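Local coordinates for a novel designed pore protein (Synthetic construct, PDB 6TMS), which probably assembles as a hexamer of two-helix hairpins to form a designed pore, at residues F[11-14]-F[15-18]; F[20-23]-F[24-27]; F[36-39]-F[40-43]; F[51-54]-F[55-58]; F[62-65]-F[66-69]. All coordinates share one frame; numbering follows the deposited sequence.

Contact 1: F[11-14]-F[15-18]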
loop_
_atom_site.group_PDB
_atom_site.type_symbol
_atom_site.label_atom_id
_atom_site.label_comp_id
_atom_site.label_asym_id
_atom_site.label_seq_id
_atom_site.Cartn_x
_atom_site.Cartn_y
_atom_site.Cartn_z
ATOM N N LEU F 11 -16.670 11.513 6.363
ATOM C CA LEU F 11 -15.278 11.231 6.099
ATOM C C LEU F 11 -15.094 10.673 4.708
ATOM O O LEU F 11 -14.198 11.084 3.963
ATOM C CB LEU F 11 -14.813 10.228 7.139
ATOM C CG LEU F 11 -14.712 10.849 8.524
ATOM C CD1 LEU F 11 -14.473 9.786 9.599
ATOM C CD2 LEU F 11 -13.621 11.917 8.511
ATOM N N LEU F 12 -15.992 9.780 4.333
ATOM C CA LEU F 12 -15.912 9.072 3.070
ATOM C C LEU F 12 -16.168 10.014 1.894
ATOM O O LEU F 12 -15.509 9.920 0.849
ATOM C CB LEU F 12 -16.914 7.909 3.140
ATOM C CG LEU F 12 -16.592 6.465 2.665
ATOM C CD1 LEU F 12 -15.108 6.049 2.783
ATOM C CD2 LEU F 12 -17.461 5.408 3.393
ATOM N N GLU F 13 -17.099 10.947 2.064
ATOM C CA GLU F 13 -17.414 11.941 1.041
ATOM C C GLU F 13 -16.330 13.018 0.931
ATOM O O GLU F 13 -16.047 13.524 -0.167
ATOM C CB GLU F 13 -18.789 12.567 1.365
ATOM C CG GLU F 13 -20.038 11.756 0.911
ATOM C CD GLU F 13 -21.414 12.310 1.384
ATOM O OE1 GLU F 13 -22.098 11.546 2.090
ATOM O OE2 GLU F 13 -21.803 13.475 1.139
ATOM N N GLU F 14 -15.704 13.369 2.049
ATOM C CA GLU F 14 -14.610 14.330 2.039
ATOM C C GLU F 14 -13.378 13.745 1.376
ATOM O O GLU F 14 -12.637 14.429 0.635
ATOM C CB GLU F 14 -14.364 14.696 3.504
ATOM C CG GLU F 14 -13.008 15.242 3.917
ATOM C CD GLU F 14 -12.021 14.185 4.434
ATOM O OE1 GLU F 14 -12.430 13.147 5.011
ATOM O OE2 GLU F 14 -10.806 14.439 4.299
ATOM N N ALA F 15 -13.226 12.443 1.560
ATOM C CA ALA F 15 -12.151 11.699 0.937
ATOM C C ALA F 15 -12.334 11.642 -0.565
ATOM O O ALA F 15 -11.396 11.906 -1.331
ATOM C CB ALA F 15 -12.149 10.293 1.525
ATOM N N GLU F 16 -13.560 11.345 -1.002
ATOM C CA GLU F 16 -13.859 11.364 -2.426
ATOM C C GLU F 16 -13.501 12.712 -3.011
ATOM O O GLU F 16 -12.870 12.807 -4.086
ATOM C CB GLU F 16 -15.340 11.053 -2.646
ATOM C CG GLU F 16 -15.690 9.581 -2.746
ATOM C CD GLU F 16 -17.179 9.346 -2.992
ATOM O OE1 GLU F 16 -17.962 9.752 -2.105
ATOM O OE2 GLU F 16 -17.570 8.759 -4.034
ATOM N N LYS F 17 -13.820 13.767 -2.263
ATOM C CA LYS F 17 -13.641 15.106 -2.794
ATOM C C LYS F 17 -12.140 15.378 -3.011
ATOM O O LYS F 17 -11.734 15.919 -4.060
ATOM C CB LYS F 17 -14.435 16.060 -1.857
ATOM C CG LYS F 17 -14.367 17.596 -1.973
ATOM C CD LYS F 17 -13.692 18.262 -0.812
ATOM C CE LYS F 17 -12.463 18.969 -1.280
ATOM N NZ LYS F 17 -11.447 18.935 -0.222
ATOM N N LYS F 18 -11.272 14.873 -2.129
ATOM C CA LYS F 18 -9.839 15.032 -2.422
ATOM C C LYS F 18 -9.254 14.047 -3.452
ATOM O O LYS F 18 -8.270 14.394 -4.114
ATOM C CB LYS F 18 -9.032 14.977 -1.142
ATOM C CG LYS F 18 -9.754 15.700 -0.065
ATOM C CD LYS F 18 -8.969 15.940 1.199
ATOM C CE LYS F 18 -8.816 14.741 2.100
ATOM N NZ LYS F 18 -8.141 15.179 3.363
#
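The carbonyls of Leu11, Leu12, Glu13 and Glu14 accept the amides of Ala15, Glu16, Lys17 and Lys18 in turn, a regular alpha-helical i to i+4 run in which the Ala15 N to Leu11 O distance is 2.9 Å and the Lys18 N to Glu14 O distance is 3.1 Å. On this frame a single ion pair carries the side-chain contact. Glu14 leaves the backbone with CG anti to N (chi1 157°), and a bend at chi2 (-94°) swings its carboxylate round the flank of the helix, where Lys18 NZ reaches back to it. OE2 does the touching: it lies 2.9 Å from Lys18 NZ, a salt bridge whose hydrogen bond is weak. The lysine comes up obliquely across the glutamate, and its CG passes 3.2 Å from Glu14 O on the way, so that its aliphatic part runs over the backbone while its ammonium meets the acid. This is the classic i to i+4 Glu-Lys pairing of a helix surface. On another face of the helix, Glu13 and Glu16 show no such attraction; among their side-chain atoms the nearest approach is CG of Glu13 to OE1 of Glu16, at 4.2 Å, and their carboxylate planes stand 83° apart. The small methyl of Ala15 sits 3.4 Å from Leu12 O. Lys18 NZ also forms a salt bridge with an acidic side chain of a neighbouring subunit, which Leu11 and Ala15 also touch. Within the chain, Leu12 packs on Ala62 and Leu66, and Glu16 on Leu59 and Ile63, seating this part of helix 2-32 against helix 39-68.

Contact 2: F[20-23]-F[24-27]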
loop_
_atom_site.group_PDB
_atom_site.type_symbol
_atom_site.label_atom_id
_atom_site.label_comp_id
_atom_site.label_asym_id
_atom_site.label_seq_id
_atom_site.Cartn_x
_atom_site.Cartn_y
_atom_site.Cartn_z
ATOM N N TYR F 20 -10.457 13.081 -6.136
ATOM C CA TYR F 20 -10.798 13.660 -7.406
ATOM C C TYR F 20 -9.952 14.904 -7.663
ATOM O O TYR F 20 -9.504 15.156 -8.804
ATOM C CB TYR F 20 -12.293 13.923 -7.282
ATOM C CG TYR F 20 -13.085 12.638 -6.990
ATOM C CD1 TYR F 20 -12.473 11.397 -7.012
ATOM C CD2 TYR F 20 -14.451 12.664 -6.778
ATOM C CE1 TYR F 20 -13.184 10.244 -6.795
ATOM C CE2 TYR F 20 -15.172 11.499 -6.573
ATOM C CZ TYR F 20 -14.531 10.300 -6.586
ATOM O OH TYR F 20 -15.254 9.153 -6.384
ATOM N N LYS F 21 -9.628 15.591 -6.553
ATOM C CA LYS F 21 -8.745 16.757 -6.533
ATOM C C LYS F 21 -7.340 16.378 -6.991
ATOM O O LYS F 21 -6.740 17.004 -7.885
ATOM C CB LYS F 21 -8.794 17.272 -5.063
ATOM C CG LYS F 21 -7.697 18.153 -4.382
ATOM C CD LYS F 21 -7.370 17.685 -2.939
ATOM C CE LYS F 21 -6.076 16.926 -2.930
ATOM N NZ LYS F 21 -5.444 16.898 -1.609
ATOM N N LEU F 22 -6.842 15.290 -6.463
ATOM C CA LEU F 22 -5.514 14.880 -6.837
ATOM C C LEU F 22 -5.505 14.175 -8.174
ATOM O O LEU F 22 -4.455 14.047 -8.794
ATOM C CB LEU F 22 -4.921 14.040 -5.727
ATOM C CG LEU F 22 -3.447 14.432 -5.639
ATOM C CD1 LEU F 22 -3.322 15.872 -5.091
ATOM C CD2 LEU F 22 -2.608 13.444 -4.847
ATOM N N GLU F 23 -6.626 13.636 -8.594
ATOM C CA GLU F 23 -6.652 13.059 -9.911
ATOM C C GLU F 23 -6.547 14.154 -10.954
ATOM O O GLU F 23 -5.752 14.032 -11.883
ATOM C CB GLU F 23 -7.874 12.159 -9.996
ATOM C CG GLU F 23 -7.349 10.800 -9.597
ATOM C CD GLU F 23 -8.330 9.751 -9.246
ATOM O OE1 GLU F 23 -9.549 9.957 -9.273
ATOM O OE2 GLU F 23 -7.828 8.695 -8.845
ATOM N N ASP F 24 -7.152 15.315 -10.685
ATOM C CA ASP F 24 -6.990 16.448 -11.590
ATOM C C ASP F 24 -5.543 16.954 -11.546
ATOM O O ASP F 24 -4.912 17.201 -12.589
ATOM C CB ASP F 24 -7.965 17.582 -11.176
ATOM C CG ASP F 24 -9.484 17.221 -11.373
ATOM O OD1 ASP F 24 -9.781 16.192 -12.005
ATOM O OD2 ASP F 24 -10.386 18.015 -10.977
ATOM N N LYS F 25 -4.977 16.995 -10.335
ATOM C CA LYS F 25 -3.612 17.472 -10.152
ATOM C C LYS F 25 -2.599 16.524 -10.792
ATOM O O LYS F 25 -1.686 16.971 -11.489
ATOM C CB LYS F 25 -3.355 17.637 -8.655
ATOM C CG LYS F 25 -2.297 18.656 -8.246
ATOM C CD LYS F 25 -1.943 18.367 -6.791
ATOM C CE LYS F 25 -0.916 19.280 -6.179
ATOM N NZ LYS F 25 -1.327 19.610 -4.796
ATOM N N THR F 26 -2.812 15.209 -10.642
ATOM C CA THR F 26 -1.942 14.219 -11.262
ATOM C C THR F 26 -2.134 14.288 -12.774
ATOM O O THR F 26 -1.172 14.460 -13.492
ATOM C CB THR F 26 -2.200 12.804 -10.609
ATOM O OG1 THR F 26 -1.105 11.872 -10.751
ATOM C CG2 THR F 26 -3.411 12.110 -11.105
ATOM N N ARG F 27 -3.356 14.502 -13.239
ATOM C CA ARG F 27 -3.603 14.511 -14.679
ATOM C C ARG F 27 -2.801 15.608 -15.374
ATOM O O ARG F 27 -2.020 15.369 -16.325
ATOM C CB ARG F 27 -5.112 14.737 -14.854
ATOM C CG ARG F 27 -5.788 14.260 -16.122
ATOM C CD ARG F 27 -7.217 14.888 -16.309
ATOM N NE ARG F 27 -8.505 14.303 -15.845
ATOM C CZ ARG F 27 -8.999 13.082 -16.110
ATOM N NH1 ARG F 27 -10.234 12.773 -15.716
ATOM N NH2 ARG F 27 -8.280 12.149 -16.718
#
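Lys25 has CG anti to its backbone N (chi1 -154°) and an extended chain as far as CE, while Leu22 turns its CD1 branch forward to it (chi2 69°). The two side chains therefore cross at a slant, with CD1 of Leu22 lying against CD of Lys25 at 3.3 Å, an aliphatic i to i+3 contact made by the lysine's methylene chain. The ammonium of Lys25 finds its partner outside this helix, in an acidic side chain of a neighbouring subunit. In Thr26 it is OG1 that stands anti to the backbone N (chi1 -158°), which turns the methyl CG2 back to the carbonyls of Leu22 and Glu23. The carboxylate of Asp24 folds back beside Tyr20 O without bonding to it. Beneath these groups the alpha-helical backbone is continuous: Asp24 N, Lys25 N, Thr26 N and Arg27 N bond to the carbonyls of Tyr20, Lys21, Leu22 and Glu23, with Thr26 N 2.7 Å from Leu22 O. Asp24 and Arg27 lie exposed on this part of helix 2-32, Lys25 turns to a neighbouring subunit, and Leu22, Glu23 and Thr26 meet Met52 of the partner helix 39-68.

Contact 3: F[36-39]-F[40-43]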
loop_
_atom_site.group_PDB
_atom_site.type_symbol
_atom_site.label_atom_id
_atom_site.label_comp_id
_atom_site.label_asym_id
_atom_site.label_seq_id
_atom_site.Cartn_x
_atom_site.Cartn_y
_atom_site.Cartn_z
ATOM N N ASP F 36 11.712 13.606 -19.993
ATOM C CA ASP F 36 12.006 12.380 -20.769
ATOM C C ASP F 36 13.477 11.956 -20.847
ATOM O O ASP F 36 13.925 11.448 -21.882
ATOM C CB ASP F 36 11.455 12.517 -22.180
ATOM C CG ASP F 36 10.280 11.627 -22.398
ATOM O OD1 ASP F 36 9.174 12.029 -21.972
ATOM O OD2 ASP F 36 10.480 10.510 -22.941
ATOM N N ASP F 37 14.225 12.094 -19.749
ATOM C CA ASP F 37 15.656 11.787 -19.761
ATOM C C ASP F 37 16.067 10.546 -18.971
ATOM O O ASP F 37 17.016 9.866 -19.374
ATOM C CB ASP F 37 16.427 12.998 -19.207
ATOM C CG ASP F 37 17.934 12.869 -19.346
ATOM O OD1 ASP F 37 18.400 11.929 -20.018
ATOM O OD2 ASP F 37 18.650 13.729 -18.784
ATOM N N ASP F 38 15.362 10.200 -17.890
ATOM C CA ASP F 38 15.805 9.130 -17.035
ATOM C C ASP F 38 14.593 8.371 -16.531
ATOM O O ASP F 38 13.629 8.978 -16.048
ATOM C CB ASP F 38 16.639 9.612 -15.849
ATOM C CG ASP F 38 16.049 10.814 -15.172
ATOM O OD1 ASP F 38 14.871 11.132 -15.397
ATOM O OD2 ASP F 38 16.782 11.465 -14.414
ATOM N N PRO F 39 14.630 7.047 -16.593
ATOM C CA PRO F 39 13.488 6.263 -16.125
ATOM C C PRO F 39 13.177 6.528 -14.689
ATOM O O PRO F 39 12.224 5.982 -14.164
ATOM C CB PRO F 39 13.947 4.820 -16.335
ATOM C CG PRO F 39 15.443 4.904 -16.430
ATOM C CD PRO F 39 15.744 6.212 -17.054
ATOM N N LYS F 40 14.027 7.258 -14.001
ATOM C CA LYS F 40 13.758 7.591 -12.622
ATOM C C LYS F 40 12.506 8.442 -12.523
ATOM O O LYS F 40 11.481 8.045 -11.952
ATOM C CB LYS F 40 14.968 8.352 -12.115
ATOM C CG LYS F 40 16.267 7.554 -12.133
ATOM C CD LYS F 40 17.461 8.499 -12.088
ATOM C CE LYS F 40 18.754 7.772 -12.368
ATOM N NZ LYS F 40 19.849 8.705 -12.676
ATOM N N ALA F 41 12.555 9.601 -13.155
ATOM C CA ALA F 41 11.421 10.499 -13.122
ATOM C C ALA F 41 10.206 9.868 -13.791
ATOM O O ALA F 41 9.086 9.918 -13.263
ATOM C CB ALA F 41 11.839 11.807 -13.777
ATOM N N GLN F 42 10.395 9.247 -14.944
ATOM C CA GLN F 42 9.248 8.598 -15.561
ATOM C C GLN F 42 8.686 7.486 -14.657
ATOM O O GLN F 42 7.460 7.334 -14.514
ATOM C CB GLN F 42 9.618 8.146 -16.983
ATOM C CG GLN F 42 9.876 9.362 -17.965
ATOM C CD GLN F 42 11.021 9.177 -18.965
ATOM O OE1 GLN F 42 11.831 10.078 -19.144
ATOM N NE2 GLN F 42 11.089 8.022 -19.611
ATOM N N SER F 43 9.545 6.716 -14.008
ATOM C CA SER F 43 8.997 5.653 -13.179
ATOM C C SER F 43 8.201 6.238 -12.014
ATOM O O SER F 43 7.288 5.592 -11.487
ATOM C CB SER F 43 10.106 4.692 -12.775
ATOM O OG SER F 43 9.774 3.413 -13.284
#
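Asp38 and Gln42 open the backbone bonding at the start of helix 39-68, where the amide of Gln42 reaches Asp38 O in a weak but nearly straight bond (3.4 Å, N-H...O 169°). Next in order, Ser43 N bonds to Pro39 O at 2.8 Å, although the position of that carbonyl is less certain. Among the polar side chains, Asp38 occupies the N-cap position. Its CG lies between the backbone N and the carbonyl carbon (chi1 45°), which turns the carboxylate toward the first turn, with OD1 3.5 Å from the methyl of Ala41. OD2 of Asp38 and NZ of Lys40 are opposite charges 4.5 Å apart, too far for a salt bridge; OD2 also has a long, weak ion pair with a basic side chain of a neighbouring subunit. The lysine's methylenes touch the carboxylate: the extended chain crosses the aspartate at about a right angle, its CD 3.8 Å from OD2 of Asp38. An alanine replacing Asp38 would probably leave Lys40 without this nearby negative charge and the start of the helix without a carboxylate beside its first turn. The segment 36-39 ends the connection from helix 2-32, and helix 39-68 starts from it between neighbouring subunits, one packing on Pro39, Lys40 and Ser43 and another on Ala41.

Contact 4: F[51-54]-F[55-58]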
loop_
_atom_site.group_PDB
_atom_site.type_symbol
_atom_site.label_atom_id
_atom_site.label_comp_id
_atom_site.label_asym_id
_atom_site.label_seq_id
_atom_site.Cartn_x
_atom_site.Cartn_y
_atom_site.Cartn_z
ATOM N N LEU F 51 -0.535 4.701 -7.509
ATOM C CA LEU F 51 -0.974 5.049 -6.170
ATOM C C LEU F 51 -2.315 5.742 -6.210
ATOM O O LEU F 51 -3.163 5.568 -5.331
ATOM C CB LEU F 51 0.037 5.998 -5.542
ATOM C CG LEU F 51 1.194 5.423 -4.740
ATOM C CD1 LEU F 51 2.051 6.530 -4.199
ATOM C CD2 LEU F 51 0.665 4.605 -3.610
ATOM N N MET F 52 -2.516 6.530 -7.237
ATOM C CA MET F 52 -3.788 7.175 -7.433
ATOM C C MET F 52 -4.860 6.130 -7.673
ATOM O O MET F 52 -5.998 6.247 -7.198
ATOM C CB MET F 52 -3.614 8.089 -8.634
ATOM C CG MET F 52 -3.979 9.547 -8.490
ATOM S SD MET F 52 -3.045 10.576 -7.368
ATOM C CE MET F 52 -4.451 10.866 -6.301
ATOM N N LEU F 53 -4.489 5.061 -8.362
ATOM C CA LEU F 53 -5.460 4.016 -8.627
ATOM C C LEU F 53 -5.790 3.233 -7.360
ATOM O O LEU F 53 -6.961 2.918 -7.101
ATOM C CB LEU F 53 -4.909 3.113 -9.730
ATOM C CG LEU F 53 -5.838 2.550 -10.821
ATOM C CD1 LEU F 53 -6.467 1.272 -10.331
ATOM C CD2 LEU F 53 -6.921 3.514 -11.269
ATOM N N ILE F 54 -4.789 2.942 -6.529
ATOM C CA ILE F 54 -5.151 2.236 -5.312
ATOM C C ILE F 54 -5.944 3.161 -4.408
ATOM O O ILE F 54 -6.810 2.705 -3.668
ATOM C CB ILE F 54 -3.938 1.567 -4.606
ATOM C CG1 ILE F 54 -4.158 1.414 -3.096
ATOM C CG2 ILE F 54 -2.576 2.256 -4.845
ATOM C CD1 ILE F 54 -4.434 0.011 -2.644
ATOM N N ALA F 55 -5.673 4.454 -4.403
ATOM C CA ALA F 55 -6.509 5.269 -3.542
ATOM C C ALA F 55 -7.949 5.220 -4.027
ATOM O O ALA F 55 -8.878 5.054 -3.232
ATOM C CB ALA F 55 -5.979 6.692 -3.476
ATOM N N GLU F 56 -8.149 5.264 -5.336
ATOM C CA GLU F 56 -9.500 5.109 -5.854
ATOM C C GLU F 56 -10.140 3.818 -5.357
ATOM O O GLU F 56 -11.238 3.816 -4.788
ATOM C CB GLU F 56 -9.414 5.149 -7.375
ATOM C CG GLU F 56 -10.724 5.290 -8.120
ATOM C CD GLU F 56 -10.525 5.915 -9.486
ATOM O OE1 GLU F 56 -9.373 6.282 -9.783
ATOM O OE2 GLU F 56 -11.522 6.187 -10.191
ATOM N N SER F 57 -9.433 2.713 -5.509
ATOM C CA SER F 57 -10.016 1.429 -5.160
ATOM C C SER F 57 -10.256 1.307 -3.675
ATOM O O SER F 57 -11.198 0.642 -3.245
ATOM C CB SER F 57 -9.094 0.318 -5.609
ATOM O OG SER F 57 -9.043 0.234 -7.010
ATOM N N LEU F 58 -9.328 1.797 -2.876
ATOM C CA LEU F 58 -9.508 1.710 -1.440
ATOM C C LEU F 58 -10.668 2.560 -0.998
ATOM O O LEU F 58 -11.460 2.164 -0.141
ATOM C CB LEU F 58 -8.222 2.134 -0.762
ATOM C CG LEU F 58 -7.245 0.967 -0.625
ATOM C CD1 LEU F 58 -6.118 1.437 0.145
ATOM C CD2 LEU F 58 -7.826 -0.263 0.106
#
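Ile54 and Leu58 form an apolar i to i+4 pair in the middle of helix 39-68, the second helix of an antiparallel helical hairpin, in a part of it that is almost wholly buried. The two side chains lie alongside each other and point the same way. CG1 of Ile54 is anti to the backbone N (chi1 153°) and is thereby directed along the helix toward the following turn, where CD1 of Ile54 rests 3.6 Å from CD1 of Leu58 and equally near its CG. An alanine at Ile54 would probably open a gap beside Leu58 and weaken the packing on the neighbouring subunit. Both residues pack on apolar side chains of that subunit, as do Leu53 and Ser57, while Leu51, Met52, Ala55 and Leu58 face side chains of another. Met52 and Ala55 also touch helix 2-32, as does Glu56; there Ala55 and Glu56 both meet Leu19. Glu56 is the least buried of the group. Its carboxylate OE1 comes within 4.0 Å of CD2 of Leu53 and lies close to the acid of Glu23, a like charge that would probably be unfavourable if both are ionised. Regular i to i+4 bonds run throughout, such as Glu56 N to Met52 O at 3.0 Å and Leu58 N to Ile54 O at 2.8 Å. One carbonyl carries an additional load: Leu53 O takes Ser57 N at 2.9 Å and, weakly, the Ser57 hydroxyl OG at 3.4 Å.

Contact 5: F[62-65]-F[66-69]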
loop_
_atom_site.group_PDB
_atom_site.type_symbol
_atom_site.label_atom_id
_atom_site.label_comp_id
_atom_site.label_asym_id
_atom_site.label_seq_id
_atom_site.Cartn_x
_atom_site.Cartn_y
_atom_site.Cartn_z
ATOM N N ALA F 62 -13.957 1.285 0.958
ATOM C CA ALA F 62 -14.563 1.858 2.141
ATOM C C ALA F 62 -16.033 2.156 1.889
ATOM O O ALA F 62 -16.895 1.837 2.713
ATOM C CB ALA F 62 -13.785 3.091 2.566
ATOM N N ILE F 63 -16.355 2.701 0.723
ATOM C CA ILE F 63 -17.753 2.976 0.437
ATOM C C ILE F 63 -18.552 1.686 0.571
ATOM O O ILE F 63 -19.624 1.646 1.182
ATOM C CB ILE F 63 -17.892 3.587 -0.970
ATOM C CG1 ILE F 63 -17.118 4.914 -1.111
ATOM C CG2 ILE F 63 -19.366 3.851 -1.276
ATOM C CD1 ILE F 63 -16.793 5.291 -2.576
ATOM N N SER F 64 -18.038 0.615 -0.013
ATOM C CA SER F 64 -18.791 -0.625 -0.097
ATOM C C SER F 64 -18.830 -1.374 1.219
ATOM O O SER F 64 -19.758 -2.141 1.470
ATOM C CB SER F 64 -18.232 -1.486 -1.214
ATOM O OG SER F 64 -19.249 -1.671 -2.180
ATOM N N LEU F 65 -17.789 -1.267 2.015
ATOM C CA LEU F 65 -17.843 -1.880 3.322
ATOM C C LEU F 65 -18.834 -1.150 4.173
ATOM O O LEU F 65 -19.535 -1.743 4.995
ATOM C CB LEU F 65 -16.466 -1.844 3.956
ATOM C CG LEU F 65 -15.681 -3.120 3.696
ATOM C CD1 LEU F 65 -14.214 -2.951 3.821
ATOM C CD2 LEU F 65 -16.115 -4.101 4.772
ATOM N N LEU F 66 -18.937 0.137 3.957
ATOM C CA LEU F 66 -19.918 0.846 4.723
ATOM C C LEU F 66 -21.295 0.454 4.248
ATOM O O LEU F 66 -22.222 0.330 5.048
ATOM C CB LEU F 66 -19.645 2.329 4.582
ATOM C CG LEU F 66 -20.379 3.193 5.584
ATOM C CD1 LEU F 66 -19.949 2.702 6.954
ATOM C CD2 LEU F 66 -19.964 4.661 5.428
ATOM N N LEU F 67 -21.411 0.148 2.968
ATOM C CA LEU F 67 -22.680 -0.297 2.432
ATOM C C LEU F 67 -23.021 -1.690 2.921
ATOM O O LEU F 67 -24.195 -2.059 3.024
ATOM C CB LEU F 67 -22.571 -0.250 0.920
ATOM C CG LEU F 67 -23.706 -0.779 0.080
ATOM C CD1 LEU F 67 -24.444 0.388 -0.548
ATOM C CD2 LEU F 67 -23.131 -1.667 -0.965
ATOM N N SER F 68 -22.006 -2.450 3.261
ATOM C CA SER F 68 -22.175 -3.805 3.724
ATOM C C SER F 68 -22.539 -3.904 5.187
ATOM O O SER F 68 -22.989 -4.964 5.626
ATOM C CB SER F 68 -20.873 -4.535 3.488
ATOM O OG SER F 68 -20.815 -5.669 4.312
ATOM N N SER F 69 -22.382 -2.835 5.940
ATOM C CA SER F 69 -22.703 -2.847 7.348
ATOM C C SER F 69 -23.609 -1.703 7.695
ATOM O O SER F 69 -24.637 -1.538 7.059
ATOM C CB SER F 69 -21.419 -2.791 8.157
ATOM O OG SER F 69 -20.775 -1.549 7.974
#
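The C-terminal turns of helix 39-68, which close the chain, are held together here by backbone bonds that lose their regularity toward Ser69. The amides of Leu66 and Leu67 make ordinary i to i+4 bonds, Leu66 N to Ala62 O and Leu67 N to Ile63 O both at 2.9 Å. From Ser68 onward the pattern blurs. Ser68 N divides itself weakly between Ser64 O at 2.9 Å and Leu65 O at 3.1 Å, and Ser69 N adds another weak bond to Leu65 O at 3.2 Å. Side chains contribute little across these turns: CD2 of Leu67 passes 4.1 Å from OG of Ser64, and CB of Leu66 lies 3.4 Å from Ala62 O. With its CG anti to the backbone N (chi1 -166°), Leu66 sends its branches away from this turn, where they meet Ile5 and Leu8 of helix 2-32. Neighbouring subunits pack on Ile63 and Ser64 and, from another chain, on Ala62 and Leu65. Two weak amide bonds sharing Leu65 O suggest that the backbone is less firmly held here than in the turn before, consistent with the exposed serines that terminate the chain.

How the contacts relate
From the N terminus, contacts 1 and 2 follow one another along helix 2-32, contact 3 spans the end of the connection and the first turn of helix 39-68, and contacts 4 and 5 continue along that helix. All five are local and in series, so none closes a long loop and none nests in or crosses another. The antiparallel hairpin pairs them in reverse order. Contact 1 touches contact 5 where Leu12 packs on Ala62 and Leu66, and contact 2 touches contact 4 where Leu22 and Thr26 meet Met52. Contact 3 stands apart at the hairpin's turn, its centre about 38 Å from that of contact 5 at the opposite end.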